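Beta-glucosidase (PDB 6JXG) probably hydrolyses terminal, non-reducing beta-D-glucosyl residues with release of beta-D-glucose, as a secreted glycoside hydrolase of family 3 linked to cellulose degradation. Local coordinates at residues A[90-93]-A[94-98]; A[319-322]-A[323-326]; A[143-147]-A[148-152]; A[4-7]-A[8-12]. All blocks are in the same frame, centred on the assembly; numbering follows the deposited sequence.

Contact 1 of 4, residues A[90-93]-A[94-98]; sequences RGLA and LGQEA
Two turns of regular alpha-helix join R90-A93 to L94-A98, with the carbonyls of R90, G91, L92 and A93 each accepting the N-H four residues on. The bond from G95 N to G91 O measures 2.8 Å, and the one from E97 N to A93 O is longer at 3.2 Å. The segment belongs to helix 84-100 of the TIM-barrel-type N-terminal domain of this family 3 hydrolase. One i to i+4 side-chain pair, L92 with Q96, works alongside this bonding, the two chains running slantwise past each other. Q96 CG lies anti to its own carbonyl carbon (chi1 -71°), which turns the extended chain back over the preceding turn and puts NE2 3.8 Å from L92 CG. This is a van der Waals contact, with the amide nitrogen near the leucine's branch carbon; the oxygen of the same amide, OE1, is bonded to H322. E97, one residue further, sends its carboxylate to H322 and T70, while R90 reaches the carbonyl of P73, so R90 NH2, Q96 OE1 and the E97 carboxylate find partners beyond the helix. At G95 any beta carbon would be tight against G91 O. The close fit of Q96 against the preceding turn shows in its CG, 3.2 Å from L92 O.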
# COMPACT_ATOMS: atom_id res chain seq x y z
N ARG A 90 -1.59 -6.72 10.57
CA ARG A 90 -2.39 -6.99 9.34
C ARG A 90 -1.73 -8.00 8.43
O ARG A 90 -2.39 -8.93 7.91
CB ARG A 90 -2.63 -5.67 8.61
CG ARG A 90 -3.32 -5.82 7.28
CD ARG A 90 -3.60 -4.42 6.80
NE ARG A 90 -4.08 -4.30 5.41
CZ ARG A 90 -3.34 -4.33 4.31
NH1 ARG A 90 -2.06 -4.63 4.38
NH2 ARG A 90 -3.92 -4.15 3.11
N GLY A 91 -0.41 -7.93 8.31
CA GLY A 91 0.29 -8.90 7.48
C GLY A 91 0.27 -10.31 8.05
O GLY A 91 0.02 -11.34 7.33
N LEU A 92 0.49 -10.37 9.34
CA LEU A 92 0.38 -11.66 10.06
C LEU A 92 -1.01 -12.26 9.88
O LEU A 92 -1.19 -13.47 9.58
CB LEU A 92 0.73 -11.50 11.57
CG LEU A 92 0.75 -12.77 12.41
CD1 LEU A 92 1.96 -13.65 12.03
CD2 LEU A 92 0.76 -12.46 13.92
N ALA A 93 -2.03 -11.43 10.08
CA ALA A 93 -3.40 -11.92 10.01
C ALA A 93 -3.74 -12.39 8.59
O ALA A 93 -4.33 -13.45 8.42
CB ALA A 93 -4.34 -10.83 10.46
N LEU A 94 -3.30 -11.65 7.57
CA LEU A 94 -3.52 -12.07 6.18
C LEU A 94 -2.84 -13.38 5.89
O LEU A 94 -3.40 -14.30 5.28
CB LEU A 94 -2.86 -11.08 5.21
CG LEU A 94 -3.42 -10.80 3.85
CD1 LEU A 94 -2.36 -10.22 2.93
CD2 LEU A 94 -4.52 -11.64 3.19
N GLY A 95 -1.58 -13.42 6.28
CA GLY A 95 -0.82 -14.64 6.04
C GLY A 95 -1.36 -15.86 6.78
O GLY A 95 -1.32 -16.99 6.22
N GLN A 96 -1.84 -15.66 8.00
CA GLN A 96 -2.58 -16.75 8.69
C GLN A 96 -3.75 -17.32 7.92
O GLN A 96 -3.91 -18.59 7.79
CB GLN A 96 -3.02 -16.31 10.09
CG GLN A 96 -1.83 -16.22 11.02
CD GLN A 96 -2.17 -15.59 12.32
OE1 GLN A 96 -3.20 -14.89 12.46
NE2 GLN A 96 -1.29 -15.81 13.30
N GLU A 97 -4.56 -16.43 7.35
CA GLU A 97 -5.66 -16.88 6.53
C GLU A 97 -5.19 -17.64 5.24
O GLU A 97 -5.79 -18.65 4.84
CB GLU A 97 -6.63 -15.73 6.18
CG GLU A 97 -7.26 -15.13 7.42
CD GLU A 97 -8.47 -14.22 7.22
OE1 GLU A 97 -9.01 -14.02 6.10
OE2 GLU A 97 -8.87 -13.64 8.30
N ALA A 98 -4.20 -17.06 4.55
CA ALA A 98 -3.67 -17.61 3.31
C ALA A 98 -3.17 -19.08 3.61
O ALA A 98 -3.56 -20.05 2.91
CB ALA A 98 -2.55 -16.73 2.80

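Contact 2 of 4, residues A[319-322]-A[323-326]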
# COMPACT_ATOMS: atom_id res chain seq x y z
N GLN A 319 -11.48 -16.78 9.44
CA GLN A 319 -11.49 -15.39 9.95
C GLN A 319 -10.83 -15.22 11.30
O GLN A 319 -10.29 -14.16 11.58
CB GLN A 319 -12.88 -14.85 10.07
CG GLN A 319 -13.54 -14.72 8.68
CD GLN A 319 -14.94 -14.19 8.81
OE1 GLN A 319 -15.15 -13.05 9.18
NE2 GLN A 319 -15.93 -15.05 8.54
N ALA A 320 -10.92 -16.25 12.13
CA ALA A 320 -10.30 -16.23 13.43
C ALA A 320 -10.70 -14.90 14.15
O ALA A 320 -11.87 -14.52 14.08
CB ALA A 320 -8.79 -16.44 13.29
N ASP A 321 -9.76 -14.23 14.82
CA ASP A 321 -10.00 -12.99 15.54
C ASP A 321 -9.47 -11.80 14.72
O ASP A 321 -9.16 -10.73 15.27
CB ASP A 321 -9.31 -13.05 16.94
CG ASP A 321 -7.83 -13.28 16.85
OD1 ASP A 321 -7.17 -13.02 17.85
OD2 ASP A 321 -7.29 -13.68 15.81
N HIS A 322 -9.37 -11.98 13.40
CA HIS A 322 -8.70 -10.95 12.56
C HIS A 322 -9.48 -9.67 12.39
O HIS A 322 -8.93 -8.68 11.90
CB HIS A 322 -8.36 -11.55 11.19
CG HIS A 322 -7.43 -12.72 11.29
ND1 HIS A 322 -7.51 -13.82 10.44
CD2 HIS A 322 -6.43 -13.00 12.17
CE1 HIS A 322 -6.57 -14.68 10.76
NE2 HIS A 322 -5.92 -14.23 11.82
N LYS A 323 -10.76 -9.66 12.80
CA LYS A 323 -11.49 -8.40 12.76
C LYS A 323 -10.89 -7.37 13.71
O LYS A 323 -11.18 -6.17 13.62
CB LYS A 323 -12.98 -8.61 13.03
CG LYS A 323 -13.33 -8.90 14.47
CD LYS A 323 -14.83 -9.05 14.63
CE LYS A 323 -15.06 -9.06 16.13
NZ LYS A 323 -16.47 -9.13 16.50
N GLN A 324 -10.09 -7.82 14.65
CA GLN A 324 -9.59 -6.88 15.72
C GLN A 324 -8.60 -5.90 15.09
O GLN A 324 -8.73 -4.64 15.17
CB GLN A 324 -9.02 -7.73 16.89
CG GLN A 324 -10.23 -8.56 17.41
CD GLN A 324 -9.96 -9.46 18.61
OE1 GLN A 324 -8.87 -9.50 19.15
NE2 GLN A 324 -11.02 -10.16 19.05
N VAL A 325 -7.64 -6.46 14.37
CA VAL A 325 -6.67 -5.59 13.68
C VAL A 325 -7.36 -4.84 12.55
O VAL A 325 -7.03 -3.71 12.32
CB VAL A 325 -5.41 -6.35 13.19
CG1 VAL A 325 -5.72 -7.28 12.05
CG2 VAL A 325 -4.36 -5.34 12.74
N ALA A 326 -8.36 -5.44 11.90
CA ALA A 326 -9.12 -4.73 10.89
C ALA A 326 -9.81 -3.45 11.48
O ALA A 326 -9.74 -2.35 10.91
CB ALA A 326 -10.08 -5.66 10.17
O HOH W 1 -12.58 -12.05 12.77
O HOH W 2 -6.65 -9.15 14.77
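The carboxylate of D321 and the amide of Q324 lie near each other with planes 61° apart and side chains crossing at about a right angle; the contact is made by D321 CB, 4.0 Å from Q324 NE2. The other flat group is the imidazole of H322. One of its faces carries the methyl of A320, whose CB lies 3.8 Å above the ring plane, displaced toward the rim. Its two nitrogens point to helix 84-100, where E97 and Q96 take them, which fixes the rotation of the ring. D321 O accepts Q324 N at 3.1 Å, with the donor well above the carbonyl plane (38° out of it), and also accepts a hydrogen bond from a water, HOH 2, which in turn accepts V325 N at 2.9 Å. A second water, HOH 1, receives K323 N at 3.0 Å and donates to A320 O. Only with A326 N on H322 O, at 3.3 Å, does the i to i+4 pattern begin. V325 CG1, between its backbone N and carbonyl carbon (chi1 70°), sits 3.5 Å from H322 O. Upstream, H322 N bonds to Q319 O and A320 has positive phi, closing a type II' beta turn. The whole is a tight turn running straight into the start of an alpha-helix, 323-332, with waters taking up two of the N-H groups of its first turn.

Contact 3 of 4, residues A[143-147]-A[148-152]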
# COMPACT_ATOMS: atom_id res chain seq x y z
N THR A 143 7.03 -9.17 6.59
CA THR A 143 7.54 -9.95 7.75
C THR A 143 6.34 -10.61 8.45
O THR A 143 6.44 -11.76 8.89
CB THR A 143 8.34 -9.07 8.70
OG1 THR A 143 9.43 -8.48 7.99
CG2 THR A 143 8.83 -9.93 9.82
N GLY A 144 5.24 -9.91 8.58
CA GLY A 144 4.03 -10.48 9.11
C GLY A 144 3.54 -11.67 8.32
O GLY A 144 3.22 -12.74 8.86
N MET A 145 3.35 -11.46 7.04
CA MET A 145 2.82 -12.49 6.16
C MET A 145 3.67 -13.77 6.21
O MET A 145 3.15 -14.89 6.38
CB MET A 145 2.80 -11.97 4.74
CG MET A 145 1.70 -10.96 4.45
SD MET A 145 1.80 -10.18 2.81
CE MET A 145 1.22 -11.48 1.72
N GLN A 146 4.96 -13.57 6.05
CA GLN A 146 5.89 -14.70 5.99
C GLN A 146 6.14 -15.33 7.38
O GLN A 146 6.33 -16.55 7.47
CB GLN A 146 7.17 -14.31 5.26
CG GLN A 146 6.85 -13.84 3.84
CD GLN A 146 7.98 -13.79 2.87
OE1 GLN A 146 7.75 -13.67 1.65
NE2 GLN A 146 9.19 -13.78 3.36
N ASP A 147 6.03 -14.55 8.43
CA ASP A 147 6.03 -15.15 9.77
C ASP A 147 4.83 -16.13 9.92
O ASP A 147 4.98 -17.11 10.61
CB ASP A 147 5.97 -14.08 10.89
CG ASP A 147 7.27 -13.38 11.14
OD1 ASP A 147 8.33 -13.76 10.60
OD2 ASP A 147 7.22 -12.40 11.95
N ALA A 148 3.67 -15.86 9.28
CA ALA A 148 2.51 -16.75 9.27
C ALA A 148 2.68 -17.93 8.41
O ALA A 148 1.83 -18.79 8.42
CB ALA A 148 1.23 -15.99 8.83
N GLY A 149 3.68 -17.93 7.53
CA GLY A 149 4.03 -19.09 6.75
C GLY A 149 3.66 -19.03 5.25
O GLY A 149 3.91 -20.02 4.52
N VAL A 150 3.11 -17.89 4.78
CA VAL A 150 2.81 -17.76 3.35
C VAL A 150 4.01 -17.03 2.70
O VAL A 150 4.79 -16.31 3.38
CB VAL A 150 1.48 -16.96 3.06
CG1 VAL A 150 1.68 -15.47 3.29
CG2 VAL A 150 1.02 -17.15 1.64
N GLN A 151 4.23 -17.27 1.41
CA GLN A 151 5.20 -16.48 0.63
C GLN A 151 4.52 -15.16 0.20
O GLN A 151 3.41 -15.17 -0.34
CB GLN A 151 5.60 -17.23 -0.64
CG GLN A 151 6.29 -18.57 -0.36
CD GLN A 151 6.64 -19.38 -1.61
OE1 GLN A 151 6.22 -20.58 -1.77
NE2 GLN A 151 7.38 -18.77 -2.50
N ALA A 152 5.12 -14.03 0.48
CA ALA A 152 4.61 -12.77 0.00
C ALA A 152 5.19 -12.50 -1.39
O ALA A 152 6.14 -13.17 -1.85
CB ALA A 152 5.00 -11.63 0.97
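A Schellman motif ends helix 131-147 and turns the chain into strand 151-157, a helix-to-strand connection of the TIM-barrel-type domain in which that strand runs parallel between 105-106 and 196-199. Its two diagnostic bonds are present: G149 N to Q146 O at 3.0 Å, the donor sitting above the carbonyl plane, and V150 N to M145 O, weak at 3.4 Å. G149 is the residue with positive phi (107°), where a beta carbon would press on the preceding carbonyl. The hydrophobic pair expected of the motif is also found, M145 CB against V150 CG1 at 4.0 Å. M145 then bends at its third torsion (75°) and lays its methyl against A152 at the start of the strand, CE to A152 CB 3.9 Å, so that one methionine covers both V150 and A152.

Q146 holds the strand start by a different chemistry. Its extended chain passes along V150 O, which makes a CA-H...O contact with Q146 CA at 3.3 Å but is buried without a conventional partner. Beyond the two segments, the same amide ties the helix end to the loop that leads into the neighbouring strand 196-199, with NE2 on N193 O and OE1 taking A195 N; OE1 is thus held by two backbone N-H groups. The second of these is A152 N, which donates to Q146 OE1 at 2.9 Å, in the carbonyl plane on a lone pair, with an N-H...O angle of 160°.

Contact 4 of 4, residues A[4-7]-A[8-12]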
# COMPACT_ATOMS: atom_id res chain seq x y z
N GLY A 4 22.80 -13.79 2.09
CA GLY A 4 21.86 -13.41 3.20
C GLY A 4 21.42 -14.61 4.03
O GLY A 4 22.26 -15.42 4.42
N ASP A 5 20.12 -14.74 4.27
CA ASP A 5 19.51 -15.79 5.08
C ASP A 5 19.06 -17.10 4.30
O ASP A 5 18.46 -18.04 4.84
CB ASP A 5 18.28 -15.22 5.79
CG ASP A 5 18.61 -14.00 6.70
OD1 ASP A 5 19.76 -13.90 7.17
OD2 ASP A 5 17.72 -13.15 6.98
N TRP A 6 19.41 -17.15 3.04
CA TRP A 6 18.85 -18.11 2.09
C TRP A 6 19.71 -19.39 1.84
O TRP A 6 19.37 -20.22 0.98
CB TRP A 6 18.75 -17.31 0.81
CG TRP A 6 17.66 -16.34 0.88
CD1 TRP A 6 17.62 -15.12 1.53
CD2 TRP A 6 16.39 -16.53 0.31
NE1 TRP A 6 16.38 -14.52 1.34
CE2 TRP A 6 15.60 -15.39 0.63
CE3 TRP A 6 15.84 -17.53 -0.47
CZ2 TRP A 6 14.29 -15.26 0.20
CZ3 TRP A 6 14.49 -17.38 -0.90
CH2 TRP A 6 13.77 -16.25 -0.59
N ALA A 7 20.81 -19.53 2.56
CA ALA A 7 21.74 -20.61 2.24
C ALA A 7 21.14 -22.01 2.49
O ALA A 7 21.25 -22.84 1.62
CB ALA A 7 23.08 -20.41 2.94
N ALA A 8 20.47 -22.24 3.61
CA ALA A 8 19.82 -23.53 3.87
C ALA A 8 18.71 -23.83 2.90
O ALA A 8 18.56 -24.95 2.51
CB ALA A 8 19.28 -23.59 5.30
N ALA A 9 17.95 -22.80 2.48
CA ALA A 9 16.93 -22.94 1.45
C ALA A 9 17.48 -23.35 0.12
O ALA A 9 16.88 -24.16 -0.57
CB ALA A 9 16.06 -21.63 1.31
N TYR A 10 18.62 -22.79 -0.25
CA TYR A 10 19.20 -23.05 -1.54
C TYR A 10 19.80 -24.48 -1.58
O TYR A 10 19.73 -25.19 -2.61
CB TYR A 10 20.28 -22.00 -1.88
CG TYR A 10 19.73 -20.94 -2.76
CD1 TYR A 10 18.82 -20.00 -2.28
CD2 TYR A 10 20.06 -20.88 -4.11
CE1 TYR A 10 18.26 -19.05 -3.15
CE2 TYR A 10 19.51 -19.95 -4.96
CZ TYR A 10 18.59 -19.05 -4.48
OH TYR A 10 18.05 -18.06 -5.36
N LYS A 11 20.30 -24.90 -0.43
CA LYS A 11 20.81 -26.26 -0.29
C LYS A 11 19.68 -27.27 -0.54
O LYS A 11 19.84 -28.14 -1.30
CB LYS A 11 21.45 -26.47 1.07
CG LYS A 11 21.82 -27.87 1.32
CD LYS A 11 23.01 -27.99 2.19
CE LYS A 11 23.49 -29.44 2.34
NZ LYS A 11 23.77 -29.79 3.74
N LYS A 12 18.54 -27.04 0.08
CA LYS A 12 17.39 -27.91 -0.13
C LYS A 12 16.93 -27.81 -1.59
O LYS A 12 16.72 -28.82 -2.23
CB LYS A 12 16.26 -27.54 0.81
CG LYS A 12 16.67 -27.77 2.27
CD LYS A 12 15.53 -27.33 3.14
CE LYS A 12 16.00 -27.10 4.57
NZ LYS A 12 14.95 -26.44 5.33
O HOH W 3 20.77 -20.13 5.71
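A8 meets the loop that leads into helix 7-17 through its N-H, which donates to a water, HOH 3, at 3.0 Å; that water in turn donates to D5 O, bridging the N-terminal loop to the first turn of the alpha-helix. A9 CB comes obliquely to the indole, a loose apolar contact 4.5 Å from W6 CE3. Y10 carries the contact. Its N-H donates to W6 O at 2.9 Å, nearly along the C=O axis, and has a weaker second acceptor in A7 O. The ring swings back over the helix start with chi1 at -99°, away from a staggered position. W6 CE3 lies in the plane of the phenol at its edge, 3.9 Å from Y10 CE1. The polar ends lead elsewhere: the hydroxyl of Y10 to the carbonyl of Q226, and NE1 of W6 to N193. The indole also stacks on F294, so the two aromatic residues attach the N-terminal helix to the end of helix 278-294 and its surroundings. K11 N then donates to A7 O at 3.1 Å, continuing the i to i+4 series begun by Y10. Y10 CD1 comes 3.3 Å from W6 O, which sits at the ring edge near its plane.

Overall arrangement
Contact 1 is buried and contact 3, partly buried, packs against it, centres 7 Å apart: A148 CB meets the backbone of G95 and Q96, and M145 CG meets G91 O, consistent with G91 and G95 allowing the end of helix 131-147 and its cap to approach helix 84-100 closely. Contact 2, partly at the surface, meets contact 1 by polar means, through H322 on E97 and Q96. Contact 4 is the most peripheral, its centre 29 Å from that of the chain. Contact 1 is mid-helix, with direct, regular bonds; contacts 2 and 4 are helix starts where waters serve N-H groups; contact 3, a helix end, mixes ordinary and weak backbone bonds with a glutamine amide.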